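Local coordinates for protein Rbam17540 (Bacillus amyloliquefaciens, PDB 2YOY) that probably cleaves polysaccharides such as cellulose by oxidation, as a copper-dependent lytic polysaccharide monooxygenase of the CBM33 family, at residues A[4-9]-A[87-92]; A[124-129]-A[145-150]. All coordinates share one frame; numbering follows the deposited sequence.

Contact 1: residues A[4-9]-A[87-92]; sequences IKEPVS and FNTFTW
With CG1 of Ile4 set anti to its carbonyl carbon (chi1 -61°) and CG of Trp92 placed likewise (chi1 -70°), the isoleucine's longer branch is laid over the tryptophan ring. CG1 stands 3.5 Å from the centroid of the six-membered ring of Trp92, close to the ring normal, in a CH-pi contact; CD1 passes beyond the rim of the ring on the CE2-CZ2 side, 3.6 Å from CZ2 of Trp92. Trp92 NE1 is bonded to the hydroxyl of Tyr105, which helps to fix the turn of the indole. The two strands, 2-6 and 86-94, are antiparallel neighbours at one border of the three-stranded sheet in this beta-sandwich fold, and a classic beta bulge interrupts their pairing: Lys5 and Glu6 both face Thr91. Lys5 N donates to Thr91 O at 2.8 Å, Glu6 N reaches the same oxygen in a weak bond of 3.4 Å, and Thr91 N returns a nearly straight 2.8 Å bond to Glu6 O. Beyond the bulge a cis peptide precedes Pro7, whose CD meets CD2 of Phe90 at 3.5 Å. Two waters add to the pairing: one accepts from Lys5 NZ and donates to Trp92 O, the other links Glu6 O with the hydroxyls of Thr89 and Thr91. OG1 of Thr91 also pairs with Thr141, on the third strand of the sheet.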
ATOM      1  N   ILE A   4       2.538  -5.694  -2.405  1.00 10.20           N
ATOM      2  CA  ILE A   4       3.949  -5.531  -2.004  1.00  9.12           C
ATOM      3  C   ILE A   4       4.269  -6.566  -0.907  1.00 10.22           C
ATOM      4  O   ILE A   4       3.654  -6.600   0.129  1.00 10.86           O
ATOM      5  CB  ILE A   4       4.224  -4.073  -1.547  1.00  9.83           C
ATOM      6  CG1 ILE A   4       3.952  -3.093  -2.694  1.00  9.95           C
ATOM      7  CG2 ILE A   4       5.639  -3.950  -1.013  1.00 10.00           C
ATOM      8  CD1 ILE A   4       4.010  -1.618  -2.298  1.00  8.12           C
ATOM      9  N   LYS A   5       5.232  -7.436  -1.212  1.00 12.36           N
ATOM     10  CA  LYS A   5       5.621  -8.545  -0.381  1.00  7.51           C
ATOM     11  C   LYS A   5       6.827  -8.245   0.508  1.00 10.06           C
ATOM     12  O   LYS A   5       6.891  -8.761   1.620  1.00 10.37           O
ATOM     13  CB  LYS A   5       5.949  -9.707  -1.331  1.00  9.22           C
ATOM     14  CG  LYS A   5       6.574 -10.951  -0.761  1.00 35.06           C
ATOM     15  CD  LYS A   5       6.840 -11.904  -1.920  1.00 28.74           C
ATOM     16  CE  LYS A   5       7.887 -11.349  -2.881  1.00 34.91           C
ATOM     17  NZ  LYS A   5       8.017 -12.193  -4.098  1.00129.40           N
ATOM     18  N   GLU A   6       7.786  -7.448   0.005  1.00 11.78           N
ATOM     19  CA  GLU A   6       8.900  -6.917   0.811  1.00 12.33           C
ATOM     20  C   GLU A   6       9.144  -5.436   0.493  1.00 11.64           C
ATOM     21  O   GLU A   6       9.379  -5.120  -0.661  1.00 15.89           O
ATOM     22  CB  GLU A   6      10.195  -7.694   0.537  1.00 12.02           C
ATOM     23  CG  GLU A   6      11.340  -7.273   1.437  1.00 20.51           C
ATOM     24  CD  GLU A   6      12.681  -7.825   0.983  1.00 36.08           C
ATOM     25  OE1 GLU A   6      12.693  -8.882   0.325  1.00 50.93           O
ATOM     26  OE2 GLU A   6      13.713  -7.192   1.287  1.00 85.12           O
ATOM     27  N   PRO A   7       9.015  -4.522   1.490  1.00 12.83           N
ATOM     28  CA  PRO A   7       8.492  -4.772   2.855  1.00 14.29           C
ATOM     29  C   PRO A   7       7.057  -5.337   2.809  1.00  7.05           C
ATOM     30  O   PRO A   7       6.427  -5.343   1.744  1.00 12.72           O
ATOM     31  CB  PRO A   7       8.499  -3.379   3.523  1.00 11.95           C
ATOM     32  CG  PRO A   7       9.220  -2.455   2.629  1.00 12.72           C
ATOM     33  CD  PRO A   7       9.186  -3.078   1.233  1.00 12.67           C
ATOM     34  N   VAL A   8       6.573  -5.857   3.937  1.00  8.03           N
ATOM     35  CA  VAL A   8       5.231  -6.399   4.016  1.00  5.76           C
ATOM     36  C   VAL A   8       4.192  -5.289   4.112  1.00  5.73           C
ATOM     37  O   VAL A   8       4.093  -4.582   5.107  1.00  9.64           O
ATOM     38  CB  VAL A   8       5.121  -7.330   5.256  1.00 10.51           C
ATOM     39  CG1 VAL A   8       3.754  -7.955   5.322  1.00 10.60           C
ATOM     40  CG2 VAL A   8       6.242  -8.375   5.213  1.00 12.31           C
ATOM     41  N   SER A   9       3.446  -5.168   3.018  1.00  8.88           N
ATOM     42  CA  SER A   9       2.229  -4.346   2.975  1.00  6.83           C
ATOM     43  C   SER A   9       1.233  -4.717   4.046  1.00 13.32           C
ATOM     44  O   SER A   9       1.165  -5.820   4.511  1.00  8.01           O
ATOM     45  CB  SER A   9       1.548  -4.430   1.593  1.00  7.71           C
ATOM     46  OG  SER A   9       0.958  -5.687   1.280  1.00 11.04           O
ATOM     47  N   PHE A  87      17.936   4.423   0.624  1.00 10.80           N
ATOM     48  CA  PHE A  87      17.494   3.524  -0.415  1.00 12.04           C
ATOM     49  C   PHE A  87      16.961   2.212   0.148  1.00 17.05           C
ATOM     50  O   PHE A  87      17.533   1.614   1.062  1.00 16.04           O
ATOM     51  CB  PHE A  87      18.582   3.231  -1.429  1.00 16.53           C
ATOM     52  CG  PHE A  87      18.772   4.321  -2.462  1.00 17.82           C
ATOM     53  CD1 PHE A  87      17.755   4.638  -3.376  1.00 16.65           C
ATOM     54  CD2 PHE A  87      19.992   4.979  -2.566  1.00 28.79           C
ATOM     55  CE1 PHE A  87      17.955   5.616  -4.359  1.00 14.13           C
ATOM     56  CE2 PHE A  87      20.187   5.953  -3.539  1.00 21.51           C
ATOM     57  CZ  PHE A  87      19.180   6.248  -4.434  1.00 14.80           C
ATOM     58  N   ASN A  88      15.813   1.803  -0.371  1.00 11.68           N
ATOM     59  CA  ASN A  88      15.169   0.567   0.062  1.00 11.22           C
ATOM     60  C   ASN A  88      14.608  -0.045  -1.143  1.00 16.48           C
ATOM     61  O   ASN A  88      14.363   0.688  -2.122  1.00 12.03           O
ATOM     62  CB  ASN A  88      14.028   0.912   1.032  1.00 11.08           C
ATOM     63  CG  ASN A  88      14.506   0.956   2.469  1.00 18.28           C
ATOM     64  OD1 ASN A  88      14.668  -0.106   3.150  1.00 15.41           O
ATOM     65  ND2 ASN A  88      14.804   2.175   2.930  1.00 11.61           N
ATOM     66  N   THR A  89      14.379  -1.366  -1.114  1.00 11.88           N
ATOM     67  CA  THR A  89      13.701  -1.998  -2.238  1.00 10.40           C
ATOM     68  C   THR A  89      12.268  -2.388  -1.892  1.00  9.53           C
ATOM     69  O   THR A  89      11.970  -2.746  -0.762  1.00  9.63           O
ATOM     70  CB  THR A  89      14.437  -3.249  -2.680  1.00 13.99           C
ATOM     71  OG1 THR A  89      14.550  -4.110  -1.543  1.00 18.79           O
ATOM     72  CG2 THR A  89      15.821  -2.880  -3.193  1.00 22.43           C
ATOM     73  N   PHE A  90      11.411  -2.336  -2.907  1.00  9.27           N
ATOM     74  CA  PHE A  90       9.975  -2.638  -2.769  1.00 10.46           C
ATOM     75  C   PHE A  90       9.675  -3.662  -3.844  1.00  9.30           C
ATOM     76  O   PHE A  90       9.757  -3.362  -5.031  1.00 12.61           O
ATOM     77  CB  PHE A  90       9.122  -1.360  -2.934  1.00 11.48           C
ATOM     78  CG  PHE A  90       9.376  -0.384  -1.868  1.00  6.29           C
ATOM     79  CD1 PHE A  90      10.499   0.443  -1.892  1.00 12.54           C
ATOM     80  CD2 PHE A  90       8.515  -0.305  -0.745  1.00  8.22           C
ATOM     81  CE1 PHE A  90      10.759   1.311  -0.843  1.00 14.64           C
ATOM     82  CE2 PHE A  90       8.794   0.575   0.308  1.00 10.44           C
ATOM     83  CZ  PHE A  90       9.907   1.388   0.258  1.00 14.91           C
ATOM     84  N   THR A  91       9.377  -4.890  -3.409  1.00 10.77           N
ATOM     85  CA  THR A  91       9.094  -6.000  -4.311  1.00  9.61           C
ATOM     86  C   THR A  91       7.639  -6.412  -4.280  1.00 11.97           C
ATOM     87  O   THR A  91       7.097  -6.722  -3.210  1.00 10.16           O
ATOM     88  CB  THR A  91       9.939  -7.222  -3.932  1.00 11.50           C
ATOM     89  OG1 THR A  91      11.321  -6.870  -4.083  1.00 14.17           O
ATOM     90  CG2 THR A  91       9.628  -8.366  -4.843  1.00 15.15           C
ATOM     91  N   TRP A  92       7.023  -6.400  -5.456  1.00 12.53           N
ATOM     92  CA  TRP A  92       5.630  -6.826  -5.640  1.00 11.22           C
ATOM     93  C   TRP A  92       5.563  -8.305  -5.957  1.00 13.20           C
ATOM     94  O   TRP A  92       6.447  -8.842  -6.649  1.00 11.86           O
ATOM     95  CB  TRP A  92       4.981  -6.020  -6.772  1.00 10.04           C
ATOM     96  CG  TRP A  92       4.733  -4.550  -6.431  1.00  5.17           C
ATOM     97  CD1 TRP A  92       5.660  -3.563  -6.377  1.00  9.05           C
ATOM     98  CD2 TRP A  92       3.470  -3.927  -6.149  1.00  6.57           C
ATOM     99  NE1 TRP A  92       5.049  -2.353  -6.074  1.00  9.94           N
ATOM    100  CE2 TRP A  92       3.710  -2.548  -5.939  1.00  9.41           C
ATOM    101  CE3 TRP A  92       2.173  -4.400  -6.032  1.00  9.46           C
ATOM    102  CZ2 TRP A  92       2.687  -1.636  -5.601  1.00 11.00           C
ATOM    103  CZ3 TRP A  92       1.149  -3.473  -5.710  1.00 11.77           C
ATOM    104  CH2 TRP A  92       1.414  -2.123  -5.526  1.00 11.44           C
TER
HETATM  105  O   HOH W   1       7.799 -11.022  -6.841  1.00 22.42           O
HETATM  106  O   HOH W   2      12.150  -5.721  -1.692  1.00 20.20           O

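Contact 2: residues A[124-129]-A[145-150]; sequences ELIGTV and FVPTDR
Glu124 and Arg150 join across the contact in a salt bridge, part of a network with Asp149 that ties strand 123-130 of one sheet of the beta-sandwich to the loop following strand 141-146 of the other. From CB, Arg150 holds CG between its backbone N and carbonyl carbon (chi1 72°), and a bend at chi3 turns the end of the chain toward Asp149. NE donates to Asp149 OD1 at 2.9 Å; NH2 gives a second bond to that oxygen, on its syn lone pair, and a weak one to OD2. Farther out, NH1 and NH2 both grip Glu124 OE2, at 2.6 Å and 2.8 Å, from the same face of the carboxylate. OE2 lies near the guanidinium plane, but the two planes are turned 41° apart, and NH2 comes from well above the carboxylate plane. NH1 also donates to Thr108 O, so bonds to three partners probably fix how the guanidinium is turned. The ring of Pro147 sits with CG over the centre of one guanidinium face, 3.9 Å above its plane. With an alanine here in place of Arg150, the carboxylates of Glu124 and Asp149 would probably lose the positive charge between them, and the ring of Pro147 the flat group packed against it. Beside this ring runs the apolar part of the contact, where the CG2 branch of Ile126 meets CD of Pro147 at 3.6 Å.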
ATOM      1  N   GLU A 124       3.664  12.624   0.787  1.00 12.12           N
ATOM      2  CA  GLU A 124       4.443  13.270  -0.243  1.00 11.47           C
ATOM      3  C   GLU A 124       5.083  12.241  -1.117  1.00  9.87           C
ATOM      4  O   GLU A 124       5.434  11.213  -0.628  1.00  7.80           O
ATOM      5  CB  GLU A 124       5.475  14.233   0.308  1.00 20.36           C
ATOM      6  CG  GLU A 124       6.418  13.702   1.333  1.00 28.10           C
ATOM      7  CD  GLU A 124       7.293  14.830   1.887  1.00 30.66           C
ATOM      8  OE1 GLU A 124       7.714  15.714   1.121  1.00 58.56           O
ATOM      9  OE2 GLU A 124       7.527  14.831   3.092  1.00 25.61           O
ATOM     10  N   LEU A 125       5.173  12.560  -2.395  1.00  6.56           N
ATOM     11  CA  LEU A 125       5.757  11.698  -3.388  1.00  8.06           C
ATOM     12  C   LEU A 125       7.222  11.536  -3.108  1.00  9.70           C
ATOM     13  O   LEU A 125       7.917  12.514  -2.803  1.00  7.52           O
ATOM     14  CB  LEU A 125       5.485  12.311  -4.793  1.00  9.92           C
ATOM     15  CG  LEU A 125       6.140  11.585  -5.991  1.00 11.69           C
ATOM     16  CD1 LEU A 125       5.357  10.324  -6.279  1.00 11.97           C
ATOM     17  CD2 LEU A 125       6.110  12.525  -7.218  1.00 10.23           C
ATOM     18  N   ILE A 126       7.714  10.297  -3.153  1.00  7.71           N
ATOM     19  CA  ILE A 126       9.142  10.032  -2.951  1.00 11.46           C
ATOM     20  C   ILE A 126       9.798   9.341  -4.117  1.00 15.91           C
ATOM     21  O   ILE A 126      11.024   9.390  -4.216  1.00 12.08           O
ATOM     22  CB  ILE A 126       9.446   9.213  -1.652  1.00 12.35           C
ATOM     23  CG1 ILE A 126       8.725   7.848  -1.639  1.00 12.01           C
ATOM     24  CG2 ILE A 126       9.082  10.076  -0.474  1.00 11.61           C
ATOM     25  CD1 ILE A 126       9.135   6.939  -0.503  1.00  6.03           C
ATOM     26  N   GLY A 127       9.022   8.720  -5.019  1.00  9.78           N
ATOM     27  CA  GLY A 127       9.615   8.214  -6.235  1.00 11.59           C
ATOM     28  C   GLY A 127       8.590   7.708  -7.261  1.00 12.97           C
ATOM     29  O   GLY A 127       7.524   7.285  -6.905  1.00  6.81           O
ATOM     30  N   THR A 128       8.938   7.770  -8.521  1.00  9.66           N
ATOM     31  CA  THR A 128       8.028   7.326  -9.566  1.00 11.34           C
ATOM     32  C   THR A 128       8.866   6.360 -10.430  1.00 15.38           C
ATOM     33  O   THR A 128      10.052   6.621 -10.742  1.00 15.68           O
ATOM     34  CB  THR A 128       7.459   8.501 -10.383  1.00 10.81           C
ATOM     35  OG1 THR A 128       6.677   9.433  -9.556  1.00 13.30           O
ATOM     36  CG2 THR A 128       6.578   8.024 -11.520  1.00 19.19           C
ATOM     37  N   VAL A 129       8.286   5.224 -10.764  1.00 12.95           N
ATOM     38  CA  VAL A 129       8.945   4.258 -11.669  1.00  7.46           C
ATOM     39  C   VAL A 129       8.100   4.169 -12.949  1.00 11.45           C
ATOM     40  O   VAL A 129       7.042   3.567 -12.919  1.00 10.48           O
ATOM     41  CB  VAL A 129       9.071   2.879 -11.044  1.00 11.75           C
ATOM     42  CG1 VAL A 129       9.784   1.935 -12.010  1.00 19.08           C
ATOM     43  CG2 VAL A 129       9.837   2.926  -9.713  1.00 24.06           C
ATOM     44  N   PHE A 145      14.086   5.926  -2.685  1.00  9.46           N
ATOM     45  CA  PHE A 145      14.738   6.603  -1.589  1.00  6.73           C
ATOM     46  C   PHE A 145      13.731   7.035  -0.535  1.00 18.30           C
ATOM     47  O   PHE A 145      12.854   7.807  -0.802  1.00 13.17           O
ATOM     48  CB  PHE A 145      15.570   7.780  -2.104  1.00  5.06           C
ATOM     49  CG  PHE A 145      16.547   8.292  -1.073  1.00  5.00           C
ATOM     50  CD1 PHE A 145      17.784   7.743  -0.934  1.00  9.76           C
ATOM     51  CD2 PHE A 145      16.173   9.336  -0.234  1.00 12.67           C
ATOM     52  CE1 PHE A 145      18.672   8.231   0.038  1.00 13.96           C
ATOM     53  CE2 PHE A 145      17.067   9.852   0.733  1.00 15.40           C
ATOM     54  CZ  PHE A 145      18.317   9.305   0.833  1.00 16.08           C
ATOM     55  N   VAL A 146      13.812   6.484   0.670  1.00 15.98           N
ATOM     56  CA  VAL A 146      12.866   6.846   1.702  1.00  6.68           C
ATOM     57  C   VAL A 146      13.524   8.044   2.464  1.00 11.49           C
ATOM     58  O   VAL A 146      14.674   7.938   2.899  1.00 13.28           O
ATOM     59  CB  VAL A 146      12.689   5.691   2.698  1.00 10.61           C
ATOM     60  CG1 VAL A 146      11.903   6.109   3.949  1.00 14.79           C
ATOM     61  CG2 VAL A 146      12.154   4.406   2.040  1.00 13.57           C
ATOM     62  N   PRO A 147      12.798   9.168   2.660  1.00 14.04           N
ATOM     63  CA  PRO A 147      13.408  10.322   3.295  1.00 13.04           C
ATOM     64  C   PRO A 147      14.119   9.990   4.613  1.00 19.17           C
ATOM     65  O   PRO A 147      13.648   9.164   5.381  1.00 20.47           O
ATOM     66  CB  PRO A 147      12.219  11.302   3.515  1.00 10.58           C
ATOM     67  CG  PRO A 147      11.171  10.888   2.538  1.00 12.61           C
ATOM     68  CD  PRO A 147      11.440   9.414   2.204  1.00 12.03           C
ATOM     69  N   THR A 148      15.222  10.679   4.871  1.00 15.19           N
ATOM     70  CA  THR A 148      16.046  10.471   6.070  1.00 18.94           C
ATOM     71  C   THR A 148      15.835  11.574   7.139  1.00 15.88           C
ATOM     72  O   THR A 148      16.604  11.631   8.111  1.00 19.97           O
ATOM     73  CB  THR A 148      17.550  10.382   5.718  1.00 20.94           C
ATOM     74  OG1 THR A 148      17.987  11.589   5.061  1.00 26.62           O
ATOM     75  CG2 THR A 148      17.846   9.165   4.813  1.00 19.73           C
ATOM     76  N   ASP A 149      14.815  12.420   6.955  1.00 15.10           N
ATOM     77  CA  ASP A 149      14.525  13.579   7.830  1.00 16.74           C
ATOM     78  C   ASP A 149      13.373  13.306   8.793  1.00 24.75           C
ATOM     79  O   ASP A 149      12.846  14.231   9.407  1.00 17.05           O
ATOM     80  CB  ASP A 149      14.191  14.842   7.002  1.00 16.13           C
ATOM     81  CG  ASP A 149      12.977  14.657   6.127  1.00 29.81           C
ATOM     82  OD1 ASP A 149      12.469  13.518   6.039  1.00 21.26           O
ATOM     83  OD2 ASP A 149      12.518  15.642   5.534  1.00 23.95           O
ATOM     84  N   ARG A 150      12.965  12.044   8.905  1.00 17.48           N
ATOM     85  CA  ARG A 150      11.871  11.694   9.801  1.00 10.14           C
ATOM     86  C   ARG A 150      11.993  10.288  10.365  1.00 14.33           C
ATOM     87  O   ARG A 150      12.620   9.433   9.755  1.00 29.89           O
ATOM     88  CB  ARG A 150      10.519  11.925   9.099  1.00 18.31           C
ATOM     89  CG  ARG A 150      10.172  10.911   8.001  1.00 15.31           C
ATOM     90  CD  ARG A 150       9.157  11.490   7.002  1.00 12.21           C
ATOM     91  NE  ARG A 150       9.759  12.532   6.183  1.00 12.48           N
ATOM     92  CZ  ARG A 150       9.178  13.165   5.194  1.00 14.35           C
ATOM     93  NH1 ARG A 150       7.927  12.883   4.829  1.00 15.58           N
ATOM     94  NH2 ARG A 150       9.862  14.058   4.502  1.00 16.71           N
TER

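In the fold
Both contacts involve the three-stranded sheet, but at different borders. Contact 1 is a pairing within it, strand 2-6 on strand 86-94; contact 2 joins the end of its other outer strand, 141-146, and the following loop to strand 123-130 of the mixed sheet. Both are partly buried; contact 1, nearer the centre of the chain, combines backbone hydrogen bonds and buried aromatic packing with water bridges, and its Trp92 side chain is about 10 Å from the copper ion. The more peripheral contact 2 relies on charge, with a smaller apolar patch. They meet where strands 86-94 and 141-146 are neighbours: Phe87 packs edge-to-face on Phe145, and Val146 touches Asn88 and Phe90.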